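Local coordinates for protein peptidoglycan glycosyltransferase (Eggerthella lenta, PDB 4MNR) that is a penicillin-binding protein that carries a dimerisation-type N-terminal domain and a larger domain of the beta-lactamase clan, at residues S115-A120 against K448-V453; D204-S209 against S230-Q235; K268-P273 against I337-L342; S283-Q288 against G310-A315. All coordinates share one frame; numbering follows the deposited sequence.

Contact 1: S115-A120 against K448-V453; sequences SKIQQA and KTALEV
A120 and T449 meet in the tightest part of this contact. The CB of A120 lies 3.6 Å from both CB and OG1 of T449, and the methyl CG2 of T449 sits 3.7 Å from the carbonyl O of K116. T449 turns that methyl toward the other helix because CG2 is anti to its backbone N, while OG1, beside that N, bonds back to N445 O one turn earlier. Deeper in, I117 lays CD1 over A450, 4.0 Å from its CB, and CG1 reaches V453 CG2 at the same distance. Toward solvent the fit changes character. The aliphatic stem of K116, bent at chi3 (58°), runs across V453 with CE 3.9 Å from CG2, and its NZ stays 6.2 Å from E452 OE1. One water bridges those two charges, held weakly by the lysine. No direct hydrogen bond joins the segments. The axes of the two short segments approach to 9.1 Å, nearly antiparallel (169°); alanines at A120 and A450 let T449 and I117 near. I117 also touches A144 of strand 142-148, so its helix lies against the five-stranded sheet. Helix 115-125 packed on C-terminal helix 438-453 beside this sheet is typical of the penicillin-binding protein and beta-lactamase fold.

Contact 2: D204-S209 against S230-Q235; sequences DTVFSS and SLTLAQ
The F207 ring is the aromatic group of this contact, and its CE1 corner comes obliquely to L233 CB at 4.3 Å. The F207 side chain also touches V244 and E251 of helix 242-263. The framework is a two-stranded antiparallel ladder that runs straight into a helix N-terminus. F207 and L231 are its hydrogen-bonded pair. F207 N gives a nearly straight bond to L231 O (2.8 Å, 173°), and the return bond from L231 N to F207 O is 2.9 Å, with the donor nearly along the C=O axis. V206 with T232 and S208 with S230 form the non-hydrogen-bonded pairs beside it, and V206 CG1 rests 3.9 Å from S230 CB on their shared face. The opposite face carries F207 and L231. At the far end L231 CD1 packs 3.6 Å from S209 OG, a hydroxyl bonded to S241 and N222. At the other end the ladder gives way: L233 N reaches T205 O by a weak, bent bond. T232 then caps the helix. Its OG1, placed between the backbone N and the carbonyl carbon (chi1 64°), accepts from Q235 N, and T232 N bonds in return to Q235 OE1 at 2.9 Å, completing a capping box in which the donor lies 34° from the carboxamide plane.

Contact 3: K268-P273 against I337-L342; sequences KEIDFP and IMQPYL
F272 reaches across to P340 and L342 with one side of its ring. From CB, the torsion that sets CG anti to the backbone N (chi1 -160°) swings the phenyl toward the other segment. CD1 comes first, 3.9 Å from P340 O, which lies in the ring plane at its edge. CE1 follows, 4.0 Å from P340 CB, and CZ at the tip meets L342 CD2 at 3.9 Å. Over one face sits CD of P273, whose own CG leans on L342 CB. Beyond the two segments the F272 side chain also touches I142 and M145 of strand 142-148.

The polar join is made by Q339. Bent at chi2 (67°), its chain brings NE2 within 2.8 Å of D271 O in a weak bond; the same nitrogen gives a better one to P340 O at 3.0 Å, in the carbonyl plane on a lone pair. The other end of the amide, OE1, receives a water that also accepts from D271 N, so both ends of the carboxamide are held. Residues 270-273 and 339-342 run nearly parallel, 18° apart, yet no backbone bonds pair them. This is loop-to-loop packing within the penicillin-binding protein domain, joining the loop after helix 242-263 to the connection between strands 336-338 and 343-347.

Contact 4: S283-Q288 against G310-A315; sequences SAEDLQ and GRESPA
S313 uses its hydroxyl twice against S283 and D286. The oxygen accepts a nearly straight bond from S283 N (3.1 Å, 171°) and donates to D286 OD2 across a short 2.5 Å, on the lone pair of OD2 that faces away from OD1. Chi1 of 76° sets OG beside the backbone N, so hydroxyl and amide can face the same OD2; S313 N adds a weak bond. The other oxygen is satisfied by water: OD1 accepts from a water that in turn accepts from E312 N. A second water donates to E312 OE1 at 2.8 Å and is bonded to S283 OG. That serine is the N-cap of helix 284-289, its OG accepting from D286 N at 3.0 Å, so D286 is held at both its amide and its carboxylate.

R311 has its strongest partner in E293, a salt bridge from NH2. Its own loop adds NE to S313 O at 2.8 Å and NH2 to P314 O, which lies in the guanidinium plane while the donor stands above the P314 carbonyl plane. D286 OD2 stands 4.1 Å above the centre of the guanidinium, an attraction of charges without a hydrogen bond. E285 OE1 and E312 OE1, like charges, come within 3.9 Å. Donors to D286, the helix N-terminus and the guanidinium would together favour its ionised form, which the nearby E312 carboxylate probably opposes slightly.

Contact 1 closes the longest loop: the other three contacts all fall within the chain between its two helices. It lies nearest to contact 3, with about 22 Å between centres and about 7 Å between nearest atoms, and strand 142-148 touches side chains of both. Contact 4 is nested in the chain loop that contact 3 closes, their nearest atoms about 10 Å apart, yet it sits on the other side of the chain's centre from contact 1, their centres about 41 Å apart. Contact 2 stands apart, its centre about 28 Å from that of the chain, and helix 242-263 touches both it and contact 4. The magnesium ion lies at contact 2, about 4 Å from the T205 side chain.

Contact 1: S115-A120 against K448-V453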
loop_
_atom_site.group_PDB
_atom_site.type_symbol
_atom_site.label_atom_id
_atom_site.label_comp_id
_atom_site.label_asym_id
_atom_site.label_seq_id
_atom_site.Cartn_x
_atom_site.Cartn_y
_atom_site.Cartn_z
ATOM N N SER A 115 7.898 3.012 16.319
ATOM C CA SER A 115 9.241 2.575 15.945
ATOM C C SER A 115 9.395 1.055 15.827
ATOM O O SER A 115 10.154 0.585 14.985
ATOM C CB SER A 115 10.298 3.159 16.892
ATOM O OG SER A 115 10.166 2.618 18.195
ATOM N N LYS A 116 8.655 0.296 16.633
ATOM C CA LYS A 116 8.781 -1.162 16.605
ATOM C C LYS A 116 8.081 -1.768 15.391
ATOM O O LYS A 116 8.594 -2.708 14.770
ATOM C CB LYS A 116 8.246 -1.795 17.895
ATOM C CG LYS A 116 9.049 -1.422 19.136
ATOM C CD LYS A 116 8.361 -1.925 20.405
ATOM C CE LYS A 116 8.152 -3.432 20.379
ATOM N NZ LYS A 116 7.456 -3.929 21.611
ATOM N N ILE A 117 6.911 -1.229 15.049
ATOM C CA ILE A 117 6.206 -1.687 13.856
ATOM C C ILE A 117 6.997 -1.269 12.618
ATOM O O ILE A 117 7.138 -2.031 11.667
ATOM C CB ILE A 117 4.758 -1.147 13.812
ATOM C CG1 ILE A 117 4.010 -1.589 15.068
ATOM C CG2 ILE A 117 4.024 -1.674 12.591
ATOM C CD1 ILE A 117 2.582 -1.061 15.153
ATOM N N GLN A 118 7.546 -0.058 12.652
ATOM C CA GLN A 118 8.380 0.420 11.553
ATOM C C GLN A 118 9.584 -0.508 11.344
ATOM O O GLN A 118 9.895 -0.880 10.224
ATOM C CB GLN A 118 8.861 1.845 11.835
ATOM C CG GLN A 118 9.774 2.408 10.744
ATOM C CD GLN A 118 9.043 2.717 9.454
ATOM O OE1 GLN A 118 7.860 3.046 9.463
ATOM N NE2 GLN A 118 9.763 2.637 8.336
ATOM N N GLN A 119 10.223 -0.923 12.433
ATOM C CA GLN A 119 11.384 -1.802 12.322
ATOM C C GLN A 119 10.967 -3.162 11.754
ATOM O O GLN A 119 11.698 -3.759 10.953
ATOM C CB GLN A 119 12.088 -1.979 13.678
ATOM C CG GLN A 119 13.393 -2.741 13.574
ATOM C CD GLN A 119 14.389 -2.026 12.696
ATOM O OE1 GLN A 119 14.731 -0.870 12.953
ATOM N NE2 GLN A 119 14.855 -2.699 11.642
ATOM N N ALA A 120 9.798 -3.655 12.167
ATOM C CA ALA A 120 9.325 -4.939 11.651
ATOM C C ALA A 120 9.076 -4.853 10.149
ATOM O O ALA A 120 9.402 -5.783 9.411
ATOM C CB ALA A 120 8.052 -5.390 12.375
ATOM N N LYS A 448 2.167 -9.705 13.205
ATOM C CA LYS A 448 2.406 -10.233 14.550
ATOM C C LYS A 448 3.023 -9.143 15.414
ATOM O O LYS A 448 2.609 -8.940 16.547
ATOM C CB LYS A 448 3.315 -11.467 14.517
ATOM C CG LYS A 448 3.455 -12.179 15.849
ATOM C CD LYS A 448 4.400 -13.378 15.740
ATOM C CE LYS A 448 4.692 -13.988 17.104
ATOM N NZ LYS A 448 3.486 -14.606 17.715
ATOM N N THR A 449 3.996 -8.418 14.866
ATOM C CA THR A 449 4.632 -7.349 15.628
ATOM C C THR A 449 3.635 -6.256 15.970
ATOM O O THR A 449 3.599 -5.789 17.111
ATOM C CB THR A 449 5.839 -6.752 14.881
ATOM O OG1 THR A 449 6.851 -7.761 14.764
ATOM C CG2 THR A 449 6.416 -5.578 15.663
ATOM N N ALA A 450 2.828 -5.855 14.995
ATOM C CA ALA A 450 1.787 -4.862 15.260
ATOM C C ALA A 450 0.839 -5.324 16.377
ATOM O O ALA A 450 0.509 -4.544 17.270
ATOM C CB ALA A 450 1.011 -4.533 13.993
ATOM N N LEU A 451 0.418 -6.588 16.344
ATOM C CA LEU A 451 -0.495 -7.097 17.378
ATOM C C LEU A 451 0.173 -7.161 18.746
ATOM O O LEU A 451 -0.459 -6.911 19.769
ATOM C CB LEU A 451 -1.051 -8.471 16.988
ATOM C CG LEU A 451 -1.918 -8.399 15.733
ATOM C CD1 LEU A 451 -2.091 -9.783 15.137
ATOM C CD2 LEU A 451 -3.273 -7.800 16.066
ATOM N N GLU A 452 1.462 -7.493 18.767
ATOM C CA GLU A 452 2.207 -7.487 20.029
ATOM C C GLU A 452 2.300 -6.078 20.630
ATOM O O GLU A 452 2.100 -5.892 21.844
ATOM C CB GLU A 452 3.607 -8.061 19.811
ATOM C CG GLU A 452 3.633 -9.558 19.555
ATOM C CD GLU A 452 4.989 -10.044 19.062
ATOM O OE1 GLU A 452 5.876 -9.200 18.791
ATOM O OE2 GLU A 452 5.164 -11.274 18.947
ATOM N N VAL A 453 2.622 -5.102 19.779
ATOM C CA VAL A 453 2.771 -3.710 20.200
ATOM C C VAL A 453 1.455 -3.189 20.761
ATOM O O VAL A 453 1.428 -2.499 21.792
ATOM C CB VAL A 453 3.239 -2.837 19.020
ATOM C CG1 VAL A 453 3.029 -1.358 19.321
ATOM C CG2 VAL A 453 4.693 -3.141 18.704
HETATM O O HOH W 1 6.895 -6.503 19.486
#

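Contact 2: D204-S209 against S230-Q235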
loop_
_atom_site.group_PDB
_atom_site.type_symbol
_atom_site.label_atom_id
_atom_site.label_comp_id
_atom_site.label_asym_id
_atom_site.label_seq_id
_atom_site.Cartn_x
_atom_site.Cartn_y
_atom_site.Cartn_z
ATOM N N ASP A 204 -21.626 -17.458 -3.470
ATOM C CA ASP A 204 -22.010 -18.818 -3.847
ATOM C C ASP A 204 -22.181 -19.030 -5.354
ATOM O O ASP A 204 -22.491 -20.140 -5.796
ATOM C CB ASP A 204 -23.305 -19.213 -3.119
ATOM C CG ASP A 204 -24.430 -18.186 -3.309
ATOM O OD1 ASP A 204 -25.618 -18.564 -3.178
ATOM O OD2 ASP A 204 -24.130 -17.002 -3.583
ATOM N N THR A 205 -21.982 -17.977 -6.143
ATOM C CA THR A 205 -22.158 -18.080 -7.593
ATOM C C THR A 205 -21.053 -18.941 -8.183
ATOM O O THR A 205 -19.896 -18.747 -7.862
ATOM C CB THR A 205 -22.159 -16.690 -8.257
ATOM O OG1 THR A 205 -23.271 -15.934 -7.747
ATOM C CG2 THR A 205 -22.308 -16.809 -9.776
ATOM N N VAL A 206 -21.417 -19.891 -9.049
ATOM C CA VAL A 206 -20.441 -20.841 -9.579
ATOM C C VAL A 206 -19.908 -20.408 -10.936
ATOM O O VAL A 206 -20.680 -20.025 -11.823
ATOM C CB VAL A 206 -21.028 -22.272 -9.670
ATOM C CG1 VAL A 206 -20.071 -23.203 -10.416
ATOM C CG2 VAL A 206 -21.318 -22.809 -8.286
ATOM N N PHE A 207 -18.587 -20.474 -11.096
ATOM C CA PHE A 207 -17.927 -20.129 -12.352
ATOM C C PHE A 207 -16.992 -21.251 -12.780
ATOM O O PHE A 207 -16.402 -21.926 -11.941
ATOM C CB PHE A 207 -17.036 -18.902 -12.176
ATOM C CG PHE A 207 -17.773 -17.616 -12.014
ATOM C CD1 PHE A 207 -18.252 -17.237 -10.773
ATOM C CD2 PHE A 207 -17.941 -16.763 -13.090
ATOM C CE1 PHE A 207 -18.917 -16.036 -10.617
ATOM C CE2 PHE A 207 -18.607 -15.561 -12.946
ATOM C CZ PHE A 207 -19.091 -15.192 -11.706
ATOM N N SER A 208 -16.826 -21.439 -14.086
ATOM C CA SER A 208 -15.820 -22.377 -14.561
ATOM C C SER A 208 -14.430 -21.778 -14.341
ATOM O O SER A 208 -14.225 -20.584 -14.560
ATOM C CB SER A 208 -16.038 -22.695 -16.041
ATOM O OG SER A 208 -15.151 -23.706 -16.488
ATOM N N SER A 209 -13.477 -22.600 -13.907
ATOM C CA SER A 209 -12.119 -22.124 -13.646
ATOM C C SER A 209 -11.048 -22.926 -14.416
ATOM O O SER A 209 -10.215 -23.610 -13.813
ATOM C CB SER A 209 -11.839 -22.131 -12.132
ATOM O OG SER A 209 -10.567 -21.574 -11.826
ATOM N N SER A 230 -14.991 -26.319 -11.481
ATOM C CA SER A 230 -15.993 -25.311 -11.172
ATOM C C SER A 230 -15.791 -24.818 -9.743
ATOM O O SER A 230 -15.642 -25.622 -8.818
ATOM C CB SER A 230 -17.403 -25.870 -11.362
ATOM O OG SER A 230 -17.628 -26.967 -10.503
ATOM N N LEU A 231 -15.768 -23.499 -9.571
ATOM C CA LEU A 231 -15.565 -22.915 -8.252
ATOM C C LEU A 231 -16.663 -21.919 -7.915
ATOM O O LEU A 231 -17.133 -21.202 -8.789
ATOM C CB LEU A 231 -14.238 -22.161 -8.232
ATOM C CG LEU A 231 -12.952 -22.945 -8.482
ATOM C CD1 LEU A 231 -11.785 -21.980 -8.467
ATOM C CD2 LEU A 231 -12.760 -24.033 -7.429
ATOM N N THR A 232 -17.054 -21.839 -6.645
ATOM C CA THR A 232 -17.870 -20.709 -6.231
ATOM C C THR A 232 -16.973 -19.487 -6.249
ATOM O O THR A 232 -15.743 -19.605 -6.244
ATOM C CB THR A 232 -18.425 -20.847 -4.802
ATOM O OG1 THR A 232 -17.336 -20.854 -3.874
ATOM C CG2 THR A 232 -19.263 -22.118 -4.650
ATOM N N LEU A 233 -17.585 -18.309 -6.273
ATOM C CA LEU A 233 -16.813 -17.079 -6.283
ATOM C C LEU A 233 -15.936 -16.962 -5.030
ATOM O O LEU A 233 -14.800 -16.476 -5.113
ATOM C CB LEU A 233 -17.725 -15.867 -6.461
ATOM C CG LEU A 233 -17.079 -14.485 -6.532
ATOM C CD1 LEU A 233 -16.020 -14.449 -7.609
ATOM C CD2 LEU A 233 -18.165 -13.431 -6.800
ATOM N N ALA A 234 -16.442 -17.431 -3.889
ATOM C CA ALA A 234 -15.623 -17.460 -2.665
ATOM C C ALA A 234 -14.402 -18.368 -2.822
ATOM O O ALA A 234 -13.282 -17.987 -2.473
ATOM C CB ALA A 234 -16.462 -17.880 -1.448
ATOM N N GLN A 235 -14.607 -19.563 -3.361
ATOM C CA GLN A 235 -13.495 -20.482 -3.592
ATOM C C GLN A 235 -12.495 -19.913 -4.586
ATOM O O GLN A 235 -11.291 -20.104 -4.431
ATOM C CB GLN A 235 -13.991 -21.842 -4.091
ATOM C CG GLN A 235 -14.812 -22.607 -3.070
ATOM C CD GLN A 235 -15.578 -23.788 -3.681
ATOM O OE1 GLN A 235 -15.853 -23.830 -4.886
ATOM N NE2 GLN A 235 -15.934 -24.752 -2.834
#

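Contact 3: K268-P273 against I337-L342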
loop_
_atom_site.group_PDB
_atom_site.type_symbol
_atom_site.label_atom_id
_atom_site.label_comp_id
_atom_site.label_asym_id
_atom_site.label_seq_id
_atom_site.Cartn_x
_atom_site.Cartn_y
_atom_site.Cartn_z
ATOM N N LYS A 268 -8.223 9.185 -8.427
ATOM C CA LYS A 268 -8.408 10.334 -7.542
ATOM C C LYS A 268 -7.046 10.814 -7.044
ATOM O O LYS A 268 -6.180 10.020 -6.709
ATOM C CB LYS A 268 -9.264 9.952 -6.336
ATOM C CG LYS A 268 -10.589 9.298 -6.673
ATOM C CD LYS A 268 -11.572 10.284 -7.283
ATOM C CE LYS A 268 -12.882 9.594 -7.616
ATOM N NZ LYS A 268 -13.365 8.781 -6.466
ATOM N N GLU A 269 -6.856 12.125 -7.012
ATOM C CA GLU A 269 -5.659 12.662 -6.398
ATOM C C GLU A 269 -5.887 12.672 -4.897
ATOM O O GLU A 269 -6.806 13.313 -4.397
ATOM C CB GLU A 269 -5.331 14.054 -6.939
ATOM C CG GLU A 269 -4.538 14.015 -8.245
ATOM C CD GLU A 269 -4.548 15.339 -8.988
ATOM O OE1 GLU A 269 -5.546 15.623 -9.686
ATOM O OE2 GLU A 269 -3.556 16.093 -8.878
ATOM N N ILE A 270 -5.072 11.911 -4.190
ATOM C CA ILE A 270 -5.208 11.816 -2.750
ATOM C C ILE A 270 -4.134 12.666 -2.100
ATOM O O ILE A 270 -2.954 12.542 -2.413
ATOM C CB ILE A 270 -5.156 10.352 -2.292
ATOM C CG1 ILE A 270 -6.480 9.671 -2.667
ATOM C CG2 ILE A 270 -4.904 10.260 -0.787
ATOM C CD1 ILE A 270 -6.370 8.183 -2.920
ATOM N N ASP A 271 -4.565 13.558 -1.215
ATOM C CA ASP A 271 -3.673 14.485 -0.548
ATOM C C ASP A 271 -2.765 13.710 0.417
ATOM O O ASP A 271 -3.236 12.854 1.168
ATOM C CB ASP A 271 -4.530 15.499 0.211
ATOM C CG ASP A 271 -3.729 16.661 0.769
ATOM O OD1 ASP A 271 -2.679 17.018 0.195
ATOM O OD2 ASP A 271 -4.176 17.228 1.785
ATOM N N PHE A 272 -1.468 14.000 0.384
ATOM C CA PHE A 272 -0.516 13.321 1.266
ATOM C C PHE A 272 0.743 14.185 1.356
ATOM O O PHE A 272 1.099 14.863 0.388
ATOM C CB PHE A 272 -0.216 11.899 0.739
ATOM C CG PHE A 272 0.356 10.969 1.777
ATOM C CD1 PHE A 272 -0.397 10.599 2.890
ATOM C CD2 PHE A 272 1.635 10.454 1.641
ATOM C CE1 PHE A 272 0.124 9.759 3.848
ATOM C CE2 PHE A 272 2.156 9.605 2.597
ATOM C CZ PHE A 272 1.411 9.256 3.700
ATOM N N PRO A 273 1.404 14.203 2.528
ATOM C CA PRO A 273 2.579 15.076 2.658
ATOM C C PRO A 273 3.764 14.626 1.806
ATOM O O PRO A 273 4.607 15.448 1.461
ATOM C CB PRO A 273 2.919 15.000 4.153
ATOM C CG PRO A 273 2.260 13.754 4.641
ATOM C CD PRO A 273 1.002 13.629 3.824
ATOM N N ILE A 337 -13.005 4.421 3.838
ATOM C CA ILE A 337 -11.582 4.724 3.809
ATOM C C ILE A 337 -11.330 6.046 4.525
ATOM O O ILE A 337 -11.837 7.088 4.106
ATOM C CB ILE A 337 -11.091 4.844 2.360
ATOM C CG1 ILE A 337 -11.304 3.509 1.629
ATOM C CG2 ILE A 337 -9.628 5.265 2.324
ATOM C CD1 ILE A 337 -10.890 3.529 0.145
HETATM N N MSE A 338 -10.572 5.998 5.617
HETATM C CA MSE A 338 -10.149 7.221 6.300
HETATM C C MSE A 338 -8.976 7.851 5.549
HETATM O O MSE A 338 -8.181 7.142 4.925
HETATM C CB MSE A 338 -9.725 6.903 7.738
HETATM C CG MSE A 338 -10.810 6.240 8.592
HETATM SE SE MSE A 338 -12.399 7.340 8.816
HETATM C CE MSE A 338 -11.650 8.613 10.087
ATOM N N GLN A 339 -8.869 9.177 5.607
ATOM C CA GLN A 339 -7.751 9.880 4.974
ATOM C C GLN A 339 -6.430 9.431 5.617
ATOM O O GLN A 339 -6.263 9.549 6.827
ATOM C CB GLN A 339 -7.943 11.389 5.158
ATOM C CG GLN A 339 -6.729 12.211 4.839
ATOM C CD GLN A 339 -6.378 12.158 3.362
ATOM O OE1 GLN A 339 -7.250 12.284 2.505
ATOM N NE2 GLN A 339 -5.103 11.958 3.060
ATOM N N PRO A 340 -5.489 8.901 4.815
ATOM C CA PRO A 340 -4.204 8.496 5.410
ATOM C C PRO A 340 -3.457 9.713 5.943
ATOM O O PRO A 340 -3.462 10.754 5.291
ATOM C CB PRO A 340 -3.442 7.890 4.230
ATOM C CG PRO A 340 -4.138 8.418 2.998
ATOM C CD PRO A 340 -5.576 8.552 3.385
ATOM N N TYR A 341 -2.841 9.594 7.111
ATOM C CA TYR A 341 -2.019 10.688 7.611
ATOM C C TYR A 341 -0.792 10.200 8.366
ATOM O O TYR A 341 -0.780 9.087 8.899
ATOM C CB TYR A 341 -2.832 11.666 8.462
ATOM C CG TYR A 341 -3.306 11.161 9.805
ATOM C CD1 TYR A 341 -4.423 10.347 9.905
ATOM C CD2 TYR A 341 -2.659 11.538 10.977
ATOM C CE1 TYR A 341 -4.880 9.896 11.117
ATOM C CE2 TYR A 341 -3.115 11.101 12.208
ATOM C CZ TYR A 341 -4.224 10.278 12.270
ATOM O OH TYR A 341 -4.689 9.841 13.486
ATOM N N LEU A 342 0.218 11.064 8.405
ATOM C CA LEU A 342 1.537 10.716 8.893
ATOM C C LEU A 342 1.967 11.612 10.057
ATOM O O LEU A 342 2.860 11.257 10.816
ATOM C CB LEU A 342 2.516 10.873 7.727
ATOM C CG LEU A 342 3.839 10.135 7.644
ATOM C CD1 LEU A 342 3.715 8.714 8.153
ATOM C CD2 LEU A 342 4.293 10.153 6.181
HETATM O O HOH W 2 -7.122 13.232 0.013
#

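Contact 4: S283-Q288 against G310-A315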
loop_
_atom_site.group_PDB
_atom_site.type_symbol
_atom_site.label_atom_id
_atom_site.label_comp_id
_atom_site.label_asym_id
_atom_site.label_seq_id
_atom_site.Cartn_x
_atom_site.Cartn_y
_atom_site.Cartn_z
ATOM N N SER A 283 -10.195 4.179 -18.793
ATOM C CA SER A 283 -11.549 4.685 -18.932
ATOM C C SER A 283 -12.475 3.519 -19.251
ATOM O O SER A 283 -12.041 2.503 -19.799
ATOM C CB SER A 283 -11.619 5.732 -20.049
ATOM O OG SER A 283 -11.412 5.146 -21.324
ATOM N N ALA A 284 -13.751 3.657 -18.904
ATOM C CA ALA A 284 -14.729 2.641 -19.266
ATOM C C ALA A 284 -14.797 2.507 -20.782
ATOM O O ALA A 284 -14.987 1.411 -21.303
ATOM C CB ALA A 284 -16.096 2.980 -18.693
ATOM N N GLU A 285 -14.620 3.628 -21.485
ATOM C CA GLU A 285 -14.622 3.632 -22.945
ATOM C C GLU A 285 -13.538 2.732 -23.535
ATOM O O GLU A 285 -13.804 1.955 -24.452
ATOM C CB GLU A 285 -14.473 5.057 -23.486
ATOM C CG GLU A 285 -15.750 5.888 -23.444
ATOM C CD GLU A 285 -15.552 7.297 -23.989
ATOM O OE1 GLU A 285 -14.399 7.657 -24.316
ATOM O OE2 GLU A 285 -16.550 8.044 -24.093
ATOM N N ASP A 286 -12.319 2.830 -23.008
ATOM C CA ASP A 286 -11.231 1.961 -23.460
ATOM C C ASP A 286 -11.443 0.487 -23.097
ATOM O O ASP A 286 -11.155 -0.398 -23.897
ATOM C CB ASP A 286 -9.868 2.459 -22.954
ATOM C CG ASP A 286 -9.301 3.586 -23.810
ATOM O OD1 ASP A 286 -9.630 3.643 -25.015
ATOM O OD2 ASP A 286 -8.519 4.409 -23.288
ATOM N N LEU A 287 -11.935 0.210 -21.893
ATOM C CA LEU A 287 -12.158 -1.177 -21.504
ATOM C C LEU A 287 -13.279 -1.831 -22.288
ATOM O O LEU A 287 -13.267 -3.046 -22.508
ATOM C CB LEU A 287 -12.458 -1.282 -20.010
ATOM C CG LEU A 287 -11.246 -1.154 -19.101
ATOM C CD1 LEU A 287 -11.618 -1.454 -17.648
ATOM C CD2 LEU A 287 -10.168 -2.099 -19.592
ATOM N N GLN A 288 -14.270 -1.035 -22.664
ATOM C CA GLN A 288 -15.383 -1.522 -23.479
ATOM C C GLN A 288 -14.885 -2.082 -24.801
ATOM O O GLN A 288 -15.442 -3.044 -25.330
ATOM C CB GLN A 288 -16.397 -0.404 -23.725
ATOM C CG GLN A 288 -17.510 -0.391 -22.698
ATOM C CD GLN A 288 -18.253 0.929 -22.653
ATOM O OE1 GLN A 288 -18.776 1.319 -21.609
ATOM N NE2 GLN A 288 -18.303 1.625 -23.786
ATOM N N GLY A 310 -2.479 7.226 -29.888
ATOM C CA GLY A 310 -3.894 7.532 -29.859
ATOM C C GLY A 310 -4.659 7.021 -28.652
ATOM O O GLY A 310 -5.833 7.354 -28.492
ATOM N N ARG A 311 -4.029 6.219 -27.794
ATOM C CA ARG A 311 -4.744 5.733 -26.618
ATOM C C ARG A 311 -4.967 6.872 -25.621
ATOM O O ARG A 311 -4.033 7.588 -25.262
ATOM C CB ARG A 311 -4.026 4.562 -25.957
ATOM C CG ARG A 311 -4.756 4.088 -24.698
ATOM C CD ARG A 311 -4.154 2.856 -24.108
ATOM N NE ARG A 311 -4.756 2.564 -22.817
ATOM C CZ ARG A 311 -5.547 1.527 -22.571
ATOM N NH1 ARG A 311 -5.828 0.653 -23.534
ATOM N NH2 ARG A 311 -6.036 1.355 -21.346
ATOM N N GLU A 312 -6.216 7.039 -25.195
ATOM C CA GLU A 312 -6.612 8.189 -24.381
ATOM C C GLU A 312 -6.375 8.003 -22.890
ATOM O O GLU A 312 -6.071 8.963 -22.185
ATOM C CB GLU A 312 -8.090 8.511 -24.613
ATOM C CG GLU A 312 -8.467 8.698 -26.074
ATOM C CD GLU A 312 -9.956 8.934 -26.270
ATOM O OE1 GLU A 312 -10.740 8.604 -25.352
ATOM O OE2 GLU A 312 -10.342 9.451 -27.340
ATOM N N SER A 313 -6.509 6.777 -22.407
ATOM C CA SER A 313 -6.463 6.546 -20.964
ATOM C C SER A 313 -5.295 5.631 -20.573
ATOM O O SER A 313 -4.736 4.946 -21.423
ATOM C CB SER A 313 -7.808 5.980 -20.489
ATOM O OG SER A 313 -7.956 4.616 -20.838
ATOM N N PRO A 314 -4.896 5.643 -19.289
ATOM C CA PRO A 314 -3.765 4.795 -18.905
ATOM C C PRO A 314 -4.152 3.326 -18.847
ATOM O O PRO A 314 -5.338 3.006 -18.899
ATOM C CB PRO A 314 -3.425 5.288 -17.488
ATOM C CG PRO A 314 -4.692 5.838 -16.973
ATOM C CD PRO A 314 -5.368 6.467 -18.160
ATOM N N ALA A 315 -3.152 2.450 -18.780
ATOM C CA ALA A 315 -3.384 1.056 -18.440
ATOM C C ALA A 315 -3.684 0.987 -16.952
ATOM O O ALA A 315 -3.258 1.848 -16.181
ATOM C CB ALA A 315 -2.149 0.216 -18.768
HETATM O O HOH W 3 -10.580 7.156 -23.010
HETATM O O HOH W 4 -8.269 5.371 -26.586
#